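Local coordinates for RNA pseudouridylate synthase domain-containing protein 1 (Homo sapiens, PDB 5VBB) that probably isomerises uridine to pseudouridine in RNA, at residues His116-Asn121 and Arg177-Ala182; Ser144-Val149 and Thr173-Val178. All blocks are in the same frame, centred on the assembly; numbering follows the deposited sequence.

Contact 1: His116-Asn121 and Arg177-Ala182; sequences HAIGRN and RVHCSA. With SO4 (sulfate ion), chain D; SO4 (sulfate ion), chain B.
Ile118 holds CG1 anti to its carbonyl carbon (chi1 -62°) and continues extended, which drops CD1 onto the imidazole of His179; His179 answers with a chi1 of -92°, an unusual value that swings its ring off the helix to meet the strand. In this pseudouridine synthase fold, Ile118 sits on strand 118-121, the middle strand of a three-stranded antiparallel sheet, and His179 on helix 175-182. Their meeting is a CH-pi contact: CD1 of Ile118 lies over one face of the His179 ring, 3.8 Å from its centroid and shifted toward the rim. The same methyl reaches CG1 of Val178 at 4.1 Å, and Met130 from the adjoining strand also packs on both Ile118 and Val178.

The polar part of the contact uses the ring edge. His179 NE2 donates to the backbone O of His116, 2.8 Å away and nearly straight at 168°, with the oxygen in the ring plane and the donor in the carbonyl plane. ND1 bonds to Thr146 OG1, so both ring nitrogens are held and the imidazole can hardly turn.

One residue before Val178, Arg177 forms salt bridges with Asp190 and with Asp67, the active-site residue by similarity. At the edge of its guanidinium, NH1 donates to O1 of the chain B sulfate, an ion probably from the crystallisation liquor, at 2.7 Å.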
loop_
_atom_site.group_PDB
_atom_site.type_symbol
_atom_site.label_atom_id
_atom_site.label_comp_id
_atom_site.label_asym_id
_atom_site.label_seq_id
_atom_site.Cartn_x
_atom_site.Cartn_y
_atom_site.Cartn_z
ATOM N N HIS A 116 3.587 -9.277 14.786
ATOM C CA HIS A 116 3.766 -8.403 15.957
ATOM C C HIS A 116 2.635 -7.408 16.002
ATOM O O HIS A 116 2.323 -6.797 14.981
ATOM C CB HIS A 116 5.064 -7.588 15.895
ATOM C CG HIS A 116 6.338 -8.373 15.926
ATOM N ND1 HIS A 116 6.412 -9.623 16.511
ATOM C CD2 HIS A 116 7.556 -8.037 15.442
ATOM C CE1 HIS A 116 7.672 -10.007 16.365
ATOM N NE2 HIS A 116 8.386 -9.087 15.704
ATOM N N ALA A 117 2.033 -7.237 17.179
ATOM C CA ALA A 117 0.917 -6.317 17.367
ATOM C C ALA A 117 1.418 -4.866 17.226
ATOM O O ALA A 117 2.562 -4.588 17.564
ATOM C CB ALA A 117 0.267 -6.549 18.722
ATOM N N ILE A 118 0.554 -3.977 16.693
ATOM C CA ILE A 118 0.839 -2.570 16.436
ATOM C C ILE A 118 0.016 -1.730 17.375
ATOM O O ILE A 118 -1.182 -1.902 17.449
ATOM C CB ILE A 118 0.589 -2.217 14.952
ATOM C CG1 ILE A 118 1.543 -3.051 14.083
ATOM C CG2 ILE A 118 0.794 -0.709 14.688
ATOM C CD1 ILE A 118 1.424 -2.904 12.564
ATOM N N GLY A 119 0.681 -0.859 18.113
ATOM C CA GLY A 119 0.037 0.097 18.996
ATOM C C GLY A 119 0.368 1.505 18.565
ATOM O O GLY A 119 1.049 1.722 17.556
ATOM N N ARG A 120 -0.096 2.477 19.338
ATOM C CA ARG A 120 0.173 3.881 19.052
ATOM C C ARG A 120 1.292 4.349 19.990
ATOM O O ARG A 120 1.423 3.908 21.139
ATOM C CB ARG A 120 -1.114 4.714 19.118
ATOM C CG ARG A 120 -1.850 4.605 17.782
ATOM C CD ARG A 120 -3.320 4.971 17.813
ATOM N NE ARG A 120 -3.919 4.875 16.475
ATOM C CZ ARG A 120 -3.814 5.788 15.507
ATOM N NH1 ARG A 120 -3.122 6.907 15.704
ATOM N NH2 ARG A 120 -4.401 5.589 14.333
ATOM N N ASN A 121 2.187 5.143 19.415
ATOM C CA ASN A 121 3.372 5.603 20.090
ATOM C C ASN A 121 3.004 6.782 20.998
ATOM O O ASN A 121 2.466 7.783 20.521
ATOM C CB ASN A 121 4.408 6.027 19.038
ATOM C CG ASN A 121 5.827 5.887 19.477
ATOM O OD1 ASN A 121 6.135 5.837 20.669
ATOM N ND2 ASN A 121 6.727 5.837 18.507
ATOM N N ARG A 177 4.228 -0.340 6.734
ATOM C CA ARG A 177 5.458 0.390 6.981
ATOM C C ARG A 177 6.036 0.056 8.333
ATOM O O ARG A 177 7.254 -0.056 8.474
ATOM C CB ARG A 177 5.203 1.890 6.895
ATOM C CG ARG A 177 4.812 2.343 5.497
ATOM C CD ARG A 177 4.009 3.616 5.559
ATOM N NE ARG A 177 4.898 4.739 5.864
ATOM C CZ ARG A 177 4.533 6.014 5.920
ATOM N NH1 ARG A 177 3.267 6.362 5.723
ATOM N NH2 ARG A 177 5.426 6.950 6.188
ATOM N N VAL A 178 5.168 -0.111 9.336
ATOM C CA VAL A 178 5.653 -0.435 10.680
ATOM C C VAL A 178 6.206 -1.861 10.723
ATOM O O VAL A 178 7.266 -2.100 11.329
ATOM C CB VAL A 178 4.539 -0.211 11.711
ATOM C CG1 VAL A 178 4.929 -0.761 13.098
ATOM C CG2 VAL A 178 4.185 1.262 11.781
ATOM N N HIS A 179 5.464 -2.808 10.140
ATOM C CA HIS A 179 5.864 -4.210 10.130
ATOM C C HIS A 179 7.197 -4.433 9.388
ATOM O O HIS A 179 8.030 -5.200 9.869
ATOM C CB HIS A 179 4.772 -5.085 9.531
ATOM C CG HIS A 179 3.782 -5.654 10.520
ATOM N ND1 HIS A 179 2.663 -6.317 10.089
ATOM C CD2 HIS A 179 3.782 -5.644 11.879
ATOM C CE1 HIS A 179 2.008 -6.682 11.188
ATOM N NE2 HIS A 179 2.691 -6.350 12.284
ATOM N N CYS A 180 7.373 -3.824 8.212
ATOM C CA CYS A 180 8.618 -4.015 7.430
ATOM C C CYS A 180 9.831 -3.394 8.155
ATOM O O CYS A 180 10.880 -4.031 8.273
ATOM C CB CYS A 180 8.425 -3.442 6.028
ATOM S SG CYS A 180 7.251 -4.405 5.037
ATOM N N SER A 181 9.629 -2.216 8.759
ATOM C CA SER A 181 10.648 -1.545 9.562
ATOM C C SER A 181 11.001 -2.379 10.795
ATOM O O SER A 181 12.183 -2.503 11.130
ATOM C CB SER A 181 10.168 -0.154 9.965
ATOM O OG SER A 181 11.108 0.481 10.814
ATOM N N ALA A 182 9.993 -2.995 11.434
ATOM C CA ALA A 182 10.188 -3.860 12.595
ATOM C C ALA A 182 11.017 -5.117 12.254
ATOM O O ALA A 182 11.702 -5.635 13.130
ATOM C CB ALA A 182 8.850 -4.277 13.167
HETATM S S SO4 D . -5.283 1.598 14.494
HETATM O O1 SO4 D . -5.202 2.225 15.810
HETATM O O2 SO4 D . -6.532 0.814 14.382
HETATM O O3 SO4 D . -4.093 0.768 14.248
HETATM O O4 SO4 D . -5.296 2.637 13.507
HETATM S S SO4 B . 2.500 9.841 5.151
HETATM O O1 SO4 B . 3.011 9.010 6.252
HETATM O O2 SO4 B . 1.425 10.683 5.691
HETATM O O3 SO4 B . 3.550 10.657 4.577
HETATM O O4 SO4 B . 2.002 8.989 4.077
#

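Contact 2: Ser144-Val149 and Thr173-Val178; sequences SLTDLV and THQLRV. With SO4 (sulfate ion), chain D; SO4 (sulfate ion), chain B.
Gln175 and Thr146 carry the main polar link between the first turn of helix 175-182 and the start of strand 146-156, in the RluA-type pseudouridine synthase fold. With CG anti to the backbone N (chi1 -180°) and the chain extended beyond it, Gln175 brings its amide NE2 to the hydroxyl of Thr146, and the two side chains run antiparallel alongside each other. NE2 donates to Thr146 OG1 at 2.9 Å and 164°, the hydroxyl oxygen, which also serves the His179 ring, lying close to the amide plane; Leu145 O is 3.0 Å from the same NE2. The other end of the amide is fixed too, since OE1 is bonded to Thr170 OG1 and to the backbone N of Arg172, leaving the group little freedom to flip. With an alanine in place of Gln175, the whole amide is gone, and Thr146 OG1 and the N-H of Arg172 would probably each lose a buried mate.

Apolar contact comes from the next helix residue. Leu176 CD2 meets Thr146 CG2 at 3.7 Å, the side chains crossing at about a right angle, and Leu166 of strand 159-168 touches both.

The loop before the helix deals with anions and the helix start. His174 takes the N-cap position, its ring covered on one face by Thr173 CG2, 3.7 Å above the plane, while its ND1 bonds to Tyr193 OH. Thr173 turns to the chain D sulfate, again probably from the crystallisation liquor, where Lys142 and Arg172 also bind: its backbone N reaches sulfate O3 at 3.1 Å, and its OG1 donates to sulfate O4 at 2.6 Å.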
loop_
_atom_site.group_PDB
_atom_site.type_symbol
_atom_site.label_atom_id
_atom_site.label_comp_id
_atom_site.label_asym_id
_atom_site.label_seq_id
_atom_site.Cartn_x
_atom_site.Cartn_y
_atom_site.Cartn_z
ATOM N N SER A 144 -2.656 -7.708 14.460
ATOM C CA SER A 144 -1.893 -7.359 13.282
ATOM C C SER A 144 -1.377 -8.557 12.573
ATOM O O SER A 144 -0.859 -9.467 13.220
ATOM C CB SER A 144 -0.728 -6.453 13.678
ATOM O OG SER A 144 -1.121 -5.364 14.500
ATOM N N LEU A 145 -1.477 -8.562 11.253
ATOM C CA LEU A 145 -0.945 -9.663 10.460
ATOM C C LEU A 145 -0.666 -9.200 9.043
ATOM O O LEU A 145 -1.596 -8.799 8.326
ATOM C CB LEU A 145 -1.902 -10.834 10.429
ATOM C CG LEU A 145 -1.396 -12.105 9.677
ATOM C CD1 LEU A 145 -0.102 -12.588 10.203
ATOM C CD2 LEU A 145 -2.332 -13.183 9.845
ATOM N N THR A 146 0.597 -9.304 8.634
ATOM C CA THR A 146 1.067 -8.981 7.293
ATOM C C THR A 146 1.807 -10.170 6.733
ATOM O O THR A 146 2.775 -10.656 7.334
ATOM C CB THR A 146 2.020 -7.763 7.236
ATOM O OG1 THR A 146 1.382 -6.616 7.742
ATOM C CG2 THR A 146 2.458 -7.444 5.809
ATOM N N ASP A 147 1.346 -10.641 5.601
ATOM C CA ASP A 147 1.998 -11.701 4.857
ATOM C C ASP A 147 2.929 -11.065 3.821
ATOM O O ASP A 147 2.487 -10.287 2.985
ATOM C CB ASP A 147 0.938 -12.557 4.200
ATOM C CG ASP A 147 1.431 -13.722 3.391
ATOM O OD1 ASP A 147 2.475 -14.292 3.748
ATOM O OD2 ASP A 147 0.713 -14.131 2.458
ATOM N N LEU A 148 4.200 -11.390 3.878
ATOM C CA LEU A 148 5.223 -10.803 2.993
ATOM C C LEU A 148 5.796 -11.917 2.123
ATOM O O LEU A 148 6.333 -12.883 2.662
ATOM C CB LEU A 148 6.338 -10.185 3.858
ATOM C CG LEU A 148 7.516 -9.472 3.178
ATOM C CD1 LEU A 148 8.142 -8.472 4.108
ATOM C CD2 LEU A 148 8.648 -10.452 2.730
ATOM N N VAL A 149 5.796 -11.726 0.810
ATOM C CA VAL A 149 6.377 -12.653 -0.166
ATOM C C VAL A 149 7.505 -11.890 -0.922
ATOM O O VAL A 149 7.259 -10.845 -1.553
ATOM C CB VAL A 149 5.283 -13.183 -1.141
ATOM C CG1 VAL A 149 5.877 -14.116 -2.190
ATOM C CG2 VAL A 149 4.174 -13.908 -0.376
ATOM N N THR A 173 -3.114 1.333 11.343
ATOM C CA THR A 173 -2.558 2.533 10.699
ATOM C C THR A 173 -1.075 2.302 10.401
ATOM O O THR A 173 -0.393 1.694 11.206
ATOM C CB THR A 173 -2.798 3.757 11.591
ATOM O OG1 THR A 173 -4.194 4.037 11.605
ATOM C CG2 THR A 173 -2.000 4.998 11.127
ATOM N N HIS A 174 -0.607 2.665 9.206
ATOM C CA HIS A 174 0.793 2.470 8.771
ATOM C C HIS A 174 1.292 1.016 8.963
ATOM O O HIS A 174 2.489 0.792 9.143
ATOM C CB HIS A 174 1.723 3.425 9.507
ATOM C CG HIS A 174 1.345 4.871 9.416
ATOM N ND1 HIS A 174 1.779 5.773 10.359
ATOM C CD2 HIS A 174 0.587 5.524 8.507
ATOM C CE1 HIS A 174 1.315 6.955 9.977
ATOM N NE2 HIS A 174 0.572 6.849 8.885
ATOM N N GLN A 175 0.385 0.039 8.943
ATOM C CA GLN A 175 0.741 -1.365 9.205
ATOM C C GLN A 175 1.923 -1.888 8.442
ATOM O O GLN A 175 2.835 -2.459 9.027
ATOM C CB GLN A 175 -0.420 -2.275 8.864
ATOM C CG GLN A 175 -0.103 -3.734 9.119
ATOM C CD GLN A 175 -1.304 -4.610 9.288
ATOM O OE1 GLN A 175 -2.309 -4.241 9.916
ATOM N NE2 GLN A 175 -1.242 -5.799 8.734
ATOM N N LEU A 176 1.887 -1.738 7.129
ATOM C CA LEU A 176 2.920 -2.321 6.271
ATOM C C LEU A 176 4.253 -1.655 6.535
ATOM O O LEU A 176 5.280 -2.322 6.615
ATOM C CB LEU A 176 2.515 -2.134 4.792
ATOM C CG LEU A 176 1.162 -2.721 4.442
ATOM C CD1 LEU A 176 0.774 -2.376 3.053
ATOM C CD2 LEU A 176 1.140 -4.216 4.662
ATOM N N ARG A 177 4.228 -0.340 6.734
ATOM C CA ARG A 177 5.458 0.390 6.981
ATOM C C ARG A 177 6.036 0.056 8.333
ATOM O O ARG A 177 7.254 -0.056 8.474
ATOM C CB ARG A 177 5.203 1.890 6.895
ATOM C CG ARG A 177 4.812 2.343 5.497
ATOM C CD ARG A 177 4.009 3.616 5.559
ATOM N NE ARG A 177 4.898 4.739 5.864
ATOM C CZ ARG A 177 4.533 6.014 5.920
ATOM N NH1 ARG A 177 3.267 6.362 5.723
ATOM N NH2 ARG A 177 5.426 6.950 6.188
ATOM N N VAL A 178 5.168 -0.111 9.336
ATOM C CA VAL A 178 5.653 -0.435 10.680
ATOM C C VAL A 178 6.206 -1.861 10.723
ATOM O O VAL A 178 7.266 -2.100 11.329
ATOM C CB VAL A 178 4.539 -0.211 11.711
ATOM C CG1 VAL A 178 4.929 -0.761 13.098
ATOM C CG2 VAL A 178 4.185 1.262 11.781
HETATM S S SO4 D . -5.283 1.598 14.494
HETATM O O1 SO4 D . -5.202 2.225 15.810
HETATM O O2 SO4 D . -6.532 0.814 14.382
HETATM O O3 SO4 D . -4.093 0.768 14.248
HETATM O O4 SO4 D . -5.296 2.637 13.507
HETATM S S SO4 B . 2.500 9.841 5.151
HETATM O O1 SO4 B . 3.011 9.010 6.252
HETATM O O2 SO4 B . 1.425 10.683 5.691
HETATM O O3 SO4 B . 3.550 10.657 4.577
HETATM O O4 SO4 B . 2.002 8.989 4.077
#

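Overall arrangement
Both contacts rest on helix 175-182, contact 2 at its first turn and contact 1 further along. Each is mostly buried, but contact 2 lies nearer the middle of the chain, against the large antiparallel sheet, whereas contact 1 faces the small sheet and has exposed His116 at its margin. Their chemistry differs accordingly: an imidazole reading a backbone carbonyl and covered by a methyl in contact 1, a side-chain amide meeting a hydroxyl in contact 2. The two join directly where His179 ND1 lies 2.7 Å from Thr146 OG1. At the surface, Arg120 of contact 1 and Thr173 of contact 2 share the chain D sulfate.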